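Local coordinates for flavodoxin (Methanosarcina acetivorans C2A, PDB 5WID), which binds flavin mononucleotide and, as is usual for flavodoxins, probably serves as a small one-domain electron-transfer protein, at residues M112-R117 and K131-D136; I51-S56 and E102-M107. All coordinates share one frame; numbering follows the deposited sequence.

Contact 1. Residues M112-R117 and K131-D136; sequences MDPVLR and KRLGID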
loop_
_atom_site.group_PDB
_atom_site.type_symbol
_atom_site.label_atom_id
_atom_site.label_comp_id
_atom_site.label_asym_id
_atom_site.label_seq_id
_atom_site.Cartn_x
_atom_site.Cartn_y
_atom_site.Cartn_z
ATOM N N MET A 112 -5.339 1.121 8.307
ATOM C CA MET A 112 -4.539 0.803 9.474
ATOM C C MET A 112 -3.524 1.893 9.774
ATOM O O MET A 112 -3.005 2.560 8.877
ATOM C CB MET A 112 -3.802 -0.501 9.252
ATOM C CG MET A 112 -4.703 -1.675 9.267
ATOM S SD MET A 112 -3.705 -3.120 9.105
ATOM C CE MET A 112 -2.431 -2.843 10.315
ATOM N N ASP A 113 -3.252 2.069 11.049
ATOM C CA ASP A 113 -2.026 2.755 11.423
ATOM C C ASP A 113 -0.891 1.739 11.486
ATOM O O ASP A 113 -1.110 0.578 11.855
ATOM C CB ASP A 113 -2.168 3.421 12.792
ATOM C CG ASP A 113 -3.230 4.498 12.831
ATOM O OD1 ASP A 113 -3.216 5.401 11.973
ATOM O OD2 ASP A 113 -4.067 4.452 13.755
ATOM N N PRO A 114 0.344 2.127 11.154
ATOM C CA PRO A 114 0.735 3.469 10.717
ATOM C C PRO A 114 0.650 3.652 9.210
ATOM O O PRO A 114 0.936 2.710 8.465
ATOM C CB PRO A 114 2.195 3.557 11.159
ATOM C CG PRO A 114 2.691 2.152 10.961
ATOM C CD PRO A 114 1.520 1.255 11.349
ATOM N N VAL A 115 0.261 4.850 8.780
ATOM C CA VAL A 115 0.601 5.308 7.435
ATOM C C VAL A 115 2.111 5.498 7.406
ATOM O O VAL A 115 2.667 6.232 8.229
ATOM C CB VAL A 115 -0.148 6.606 7.108
ATOM C CG1 VAL A 115 0.337 7.227 5.785
ATOM C CG2 VAL A 115 -1.657 6.356 7.090
ATOM N N LEU A 116 2.793 4.812 6.485
ATOM C CA LEU A 116 4.241 4.638 6.573
ATOM C C LEU A 116 4.944 5.351 5.425
ATOM O O LEU A 116 4.841 4.926 4.276
ATOM C CB LEU A 116 4.600 3.149 6.569
ATOM C CG LEU A 116 6.097 2.832 6.691
ATOM C CD1 LEU A 116 6.711 3.454 7.952
ATOM C CD2 LEU A 116 6.310 1.315 6.675
ATOM N N ARG A 117 5.694 6.409 5.729
ATOM C CA ARG A 117 6.528 7.044 4.718
ATOM C C ARG A 117 7.985 7.001 5.167
ATOM O O ARG A 117 8.287 7.051 6.363
ATOM C CB ARG A 117 6.081 8.490 4.434
ATOM C CG ARG A 117 6.083 9.371 5.636
ATOM C CD ARG A 117 5.594 10.785 5.307
ATOM N NE ARG A 117 5.636 11.610 6.507
ATOM C CZ ARG A 117 5.027 12.778 6.633
ATOM N NH1 ARG A 117 4.321 13.282 5.617
ATOM N NH2 ARG A 117 5.119 13.443 7.776
ATOM N N LYS A 131 8.363 -4.437 6.956
ATOM C CA LYS A 131 7.973 -5.798 7.322
ATOM C C LYS A 131 6.969 -5.807 8.473
ATOM O O LYS A 131 6.014 -6.596 8.466
ATOM C CB LYS A 131 9.214 -6.619 7.682
ATOM C CG LYS A 131 8.901 -8.094 7.914
ATOM C CD LYS A 131 10.159 -8.917 8.172
ATOM C CE LYS A 131 9.795 -10.371 8.461
ATOM N NZ LYS A 131 11.017 -11.179 8.726
ATOM N N ARG A 132 7.182 -4.953 9.477
ATOM C CA ARG A 132 6.259 -4.860 10.609
ATOM C C ARG A 132 4.871 -4.408 10.158
ATOM O O ARG A 132 3.863 -4.933 10.633
ATOM C CB ARG A 132 6.843 -3.907 11.660
ATOM C CG ARG A 132 5.972 -3.533 12.876
ATOM C CD ARG A 132 5.014 -4.614 13.334
ATOM N NE ARG A 132 5.692 -5.716 13.969
ATOM C CZ ARG A 132 5.065 -6.734 14.544
ATOM N NH1 ARG A 132 3.743 -6.824 14.518
ATOM N NH2 ARG A 132 5.773 -7.685 15.107
ATOM N N LEU A 133 4.791 -3.432 9.248
ATOM C CA LEU A 133 3.479 -3.065 8.714
ATOM C C LEU A 133 2.805 -4.268 8.059
ATOM O O LEU A 133 1.601 -4.486 8.238
ATOM C CB LEU A 133 3.604 -1.893 7.726
ATOM C CG LEU A 133 2.299 -1.515 7.009
ATOM C CD1 LEU A 133 1.199 -1.094 7.998
ATOM C CD2 LEU A 133 2.563 -0.396 5.999
ATOM N N GLY A 134 3.575 -5.088 7.336
ATOM C CA GLY A 134 2.999 -6.269 6.708
ATOM C C GLY A 134 2.537 -7.302 7.721
ATOM O O GLY A 134 1.456 -7.883 7.575
ATOM N N ILE A 135 3.334 -7.532 8.772
ATOM C CA ILE A 135 2.890 -8.415 9.854
ATOM C C ILE A 135 1.573 -7.912 10.425
ATOM O O ILE A 135 0.626 -8.687 10.624
ATOM C CB ILE A 135 3.966 -8.521 10.954
ATOM C CG1 ILE A 135 5.193 -9.285 10.441
ATOM C CG2 ILE A 135 3.389 -9.201 12.208
ATOM C CD1 ILE A 135 6.435 -9.133 11.340
ATOM N N ASP A 136 1.491 -6.600 10.688
ATOM C CA ASP A 136 0.266 -6.035 11.248
ATOM C C ASP A 136 -0.916 -6.232 10.305
ATOM O O ASP A 136 -2.031 -6.524 10.753
ATOM C CB ASP A 136 0.441 -4.542 11.556
ATOM C CG ASP A 136 1.409 -4.264 12.702
ATOM O OD1 ASP A 136 1.756 -5.194 13.471
ATOM O OD2 ASP A 136 1.820 -3.087 12.831
HETATM O O HOH W 1 -0.483 -1.474 13.337
#

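Contact 2. Residues I51-S56 and E102-M107; sequences IAVGSS and EKMREM. With FMN (flavin mononucleotide), chain D.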
loop_
_atom_site.group_PDB
_atom_site.type_symbol
_atom_site.label_atom_id
_atom_site.label_comp_id
_atom_site.label_asym_id
_atom_site.label_seq_id
_atom_site.Cartn_x
_atom_site.Cartn_y
_atom_site.Cartn_z
ATOM N N ILE A 51 -5.851 -4.256 1.181
ATOM C CA ILE A 51 -5.198 -3.617 0.044
ATOM C C ILE A 51 -4.296 -2.522 0.588
ATOM O O ILE A 51 -4.789 -1.545 1.171
ATOM C CB ILE A 51 -6.212 -3.029 -0.953
ATOM C CG1 ILE A 51 -7.127 -4.132 -1.490
ATOM C CG2 ILE A 51 -5.477 -2.311 -2.096
ATOM C CD1 ILE A 51 -8.388 -3.604 -2.217
ATOM N N ALA A 52 -2.985 -2.676 0.393
ATOM C CA ALA A 52 -2.009 -1.649 0.740
ATOM C C ALA A 52 -1.592 -0.948 -0.546
ATOM O O ALA A 52 -1.370 -1.606 -1.568
ATOM C CB ALA A 52 -0.786 -2.262 1.441
ATOM N N VAL A 53 -1.540 0.385 -0.518
ATOM C CA VAL A 53 -1.236 1.164 -1.717
ATOM C C VAL A 53 -0.089 2.119 -1.409
ATOM O O VAL A 53 -0.133 2.835 -0.402
ATOM C CB VAL A 53 -2.464 1.942 -2.216
ATOM C CG1 VAL A 53 -2.103 2.817 -3.420
ATOM C CG2 VAL A 53 -3.601 0.968 -2.600
ATOM N N GLY A 54 0.917 2.137 -2.282
ATOM C CA GLY A 54 2.081 2.977 -2.079
ATOM C C GLY A 54 2.456 3.770 -3.315
ATOM O O GLY A 54 2.314 3.308 -4.445
ATOM N N SER A 55 2.945 4.987 -3.077
ATOM C CA SER A 55 3.463 5.830 -4.144
ATOM C C SER A 55 4.530 6.745 -3.577
ATOM O O SER A 55 4.439 7.181 -2.425
ATOM C CB SER A 55 2.365 6.690 -4.792
ATOM O OG SER A 55 2.910 7.551 -5.780
ATOM N N SER A 56 5.503 7.092 -4.413
ATOM C CA SER A 56 6.386 8.172 -4.023
ATOM C C SER A 56 5.658 9.508 -4.174
ATOM O O SER A 56 4.534 9.580 -4.685
ATOM C CB SER A 56 7.680 8.141 -4.845
ATOM O OG SER A 56 7.388 8.010 -6.233
ATOM N N GLU A 102 -6.102 9.232 2.938
ATOM C CA GLU A 102 -7.335 10.012 2.935
ATOM C C GLU A 102 -8.297 9.520 1.859
ATOM O O GLU A 102 -9.502 9.393 2.104
ATOM C CB GLU A 102 -7.009 11.498 2.752
ATOM C CG GLU A 102 -6.556 12.166 4.039
ATOM C CD GLU A 102 -5.836 13.490 3.820
ATOM O OE1 GLU A 102 -6.013 14.103 2.744
ATOM O OE2 GLU A 102 -5.098 13.919 4.737
ATOM N N LYS A 103 -7.779 9.227 0.661
ATOM C CA LYS A 103 -8.616 8.671 -0.400
ATOM C C LYS A 103 -9.243 7.354 0.023
ATOM O O LYS A 103 -10.435 7.126 -0.209
ATOM C CB LYS A 103 -7.787 8.447 -1.658
ATOM C CG LYS A 103 -7.897 9.511 -2.705
ATOM C CD LYS A 103 -7.267 9.014 -4.005
ATOM C CE LYS A 103 -6.762 10.185 -4.813
ATOM N NZ LYS A 103 -7.884 11.076 -5.143
ATOM N N MET A 104 -8.449 6.467 0.638
ATOM C CA MET A 104 -8.984 5.181 1.077
ATOM C C MET A 104 -10.113 5.361 2.085
ATOM O O MET A 104 -11.134 4.665 2.011
ATOM C CB MET A 104 -7.876 4.327 1.683
ATOM C CG MET A 104 -6.849 3.882 0.671
ATOM S SD MET A 104 -5.571 2.934 1.525
ATOM C CE MET A 104 -5.227 1.698 0.298
ATOM N N ARG A 105 -9.941 6.271 3.047
ATOM C CA ARG A 105 -10.991 6.501 4.033
ATOM C C ARG A 105 -12.259 7.029 3.371
ATOM O O ARG A 105 -13.371 6.615 3.721
ATOM C CB ARG A 105 -10.493 7.464 5.120
ATOM C CG ARG A 105 -9.436 6.854 6.025
ATOM C CD ARG A 105 -9.117 7.729 7.233
ATOM N NE ARG A 105 -7.918 7.253 7.919
ATOM C CZ ARG A 105 -6.717 7.814 7.788
ATOM N NH1 ARG A 105 -6.570 8.885 7.019
ATOM N NH2 ARG A 105 -5.671 7.324 8.438
ATOM N N GLU A 106 -12.109 7.929 2.396
ATOM C CA GLU A 106 -13.262 8.473 1.685
ATOM C C GLU A 106 -14.024 7.385 0.944
ATOM O O GLU A 106 -15.237 7.508 0.734
ATOM C CB GLU A 106 -12.809 9.550 0.698
ATOM C CG GLU A 106 -12.679 10.937 1.295
ATOM C CD GLU A 106 -11.884 11.880 0.403
ATOM O OE1 GLU A 106 -11.732 13.063 0.775
ATOM O OE2 GLU A 106 -11.409 11.437 -0.668
ATOM N N MET A 107 -13.323 6.334 0.530
ATOM C CA MET A 107 -13.849 5.165 -0.164
ATOM C C MET A 107 -14.527 4.161 0.752
ATOM O O MET A 107 -15.024 3.142 0.258
ATOM C CB MET A 107 -12.705 4.441 -0.866
ATOM C CG MET A 107 -12.745 4.451 -2.328
ATOM S SD MET A 107 -11.198 3.677 -2.804
ATOM C CE MET A 107 -10.322 5.125 -3.373
HETATM N N1 FMN D . 9.732 14.279 -2.536
HETATM C C2 FMN D . 8.866 14.966 -1.720
HETATM O O2 FMN D . 8.785 14.664 -0.526
HETATM N N3 FMN D . 8.088 15.991 -2.233
HETATM C C4 FMN D . 8.152 16.330 -3.560
HETATM O O4 FMN D . 7.428 17.247 -3.977
HETATM C C4A FMN D . 9.042 15.641 -4.388
HETATM N N5 FMN D . 9.154 15.962 -5.724
HETATM C C5A FMN D . 10.039 15.273 -6.531
HETATM C C6 FMN D . 10.138 15.627 -7.876
HETATM C C7 FMN D . 11.018 14.945 -8.702
HETATM C C7M FMN D . 11.106 15.342 -10.153
HETATM C C8 FMN D . 11.813 13.922 -8.189
HETATM C C8M FMN D . 12.775 13.182 -9.076
HETATM C C9 FMN D . 11.719 13.568 -6.838
HETATM C C9A FMN D . 10.830 14.250 -6.014
HETATM N N10 FMN D . 10.715 13.914 -4.674
HETATM C C10 FMN D . 9.835 14.612 -3.867
HETATM C "C1'" FMN D . 11.564 12.836 -4.082
HETATM C "C2'" FMN D . 11.027 11.422 -4.303
HETATM O "O2'" FMN D . 9.756 11.221 -3.708
HETATM C "C3'" FMN D . 12.038 10.476 -3.662
HETATM O "O3'" FMN D . 13.234 10.508 -4.420
HETATM C "C4'" FMN D . 11.543 9.034 -3.515
HETATM O "O4'" FMN D . 12.521 8.327 -2.777
HETATM C "C5'" FMN D . 11.290 8.334 -4.852
HETATM O "O5'" FMN D . 10.749 7.056 -4.560
HETATM P P FMN D . 10.446 6.012 -5.743
HETATM O O1P FMN D . 9.552 4.948 -5.155
HETATM O O2P FMN D . 9.725 6.749 -6.853
HETATM O O3P FMN D . 11.754 5.441 -6.215
#

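Contact 1. Residues M112-R117 and K131-D136
Met112 opens the contact by laying its terminal methyl against Asp136: CE sits 3.6 Å from Asp136 CB, with the backbone C of Asp136 its next neighbour. The chain runs out extended to SD, and the bend at the last torsion (chi3 48°) brings CE in against Asp136 CB; Ile137 and Lys140 of the same helix also touch this methionine. Asp113 takes part through its backbone. One water donates to Asp113 O at 2.6 Å and to Asp136 OD2 at 2.9 Å, a bridge that joins the backbone of Asp113 to the helix where no direct hydrogen bond does. The other carboxylate oxygen, Asp136 OD1, accepts from Arg132 NH1 at 2.8 Å on its syn side, the donor 27° out of the carboxylate plane, in a salt bridge between residues one helical turn apart. With OD1 held by Arg132 and OD2 by the water, the carboxylate's rotation is restrained from both oxygens. The pairing belongs to the flavodoxin fold: strand 110-119, an edge strand paired in parallel with 83-90, leads into the last helix, 124-143, which folds back over one face of the sheet. Pro114, after a cis peptide bond, offers CD to Leu133 CD1 at 4.1 Å, and its carbonyl oxygen lies close to the same methyl. Leu116 then meets the other branch, its CB 4.1 Å from Leu133 CD2, the two leucines alongside with their chains running opposite ways; Met17 also touches Leu116.

Contact 2. Residues I51-S56 and E102-M107
Met104, Val53 and Ile51 make this buried contact, and on the helix side it all passes through one methyl group, Met104 CE. The methionine reaches from helix 96-106 to strand 50-58 with CG pointing away from its own carbonyl carbon (chi1 -68°) and an extended second torsion; the last one, at 143°, swings CE over the strand. There the methyl rests against two groups of the strand. Val53 CG2 lies 3.4 Å from Met104 CE, tighter than usual for two carbons, and Val53 CB follows at 3.7 Å from the same methyl; the two side chains cross at a slant. Ile51 contributes mainly its backbone: Ile51 O is also 3.4 Å from Met104 CE, whereas its side chain stands farther off. No hydrogen bond crosses between the segments, and the fit is van der Waals packing of one methyl on a valine branch and a carbonyl oxygen. Met109 touches both Ile51 and Met104, Val111 adds to the methionine's surroundings, and Met66 of helix 64-76 lies against Val53. Backbone bonds tie the strand to strands 2-8 and 83-90, Ala52 to Ile4 and Val6 of the first, Ile51 and Val53 to Ala85 of the second. Beyond the packed part, the strand leads to the cofactor. Ser55 OG donates to Ser56 O at 2.8 Å, in the carbonyl plane on a lone pair, and Ser56 OG donates to phosphate oxygen O2P of FMN at 2.7 Å. Ser9, Thr10, Ser11 and Thr14 also bind the cofactor. A central parallel strand with a helix packed on its face, and the FMN phosphate bound at the strand's C-terminal end, is the layout of the three-layer alpha-beta-alpha sandwich of flavodoxins.

Contact 2 is wholly buried against the middle of the sheet, whereas contact 1 lies at its edge and is partly open. Both join a helix to a strand of the same sheet, but on opposite faces: in strand 110-119, Leu116 meets helix 124-143 while Val115 touches helix 96-106, the helix of contact 2. Their centres are 13 Å apart. The chemistry follows the place. Contact 2 is small and van der Waals only, without water or charge between its segments, while Ser56 further along the strand binds FMN. Contact 1 buries more surface, 268 Å² against 101 Å², and adds a water bridge and a charged pair along its helix to the leucine and methionine packing.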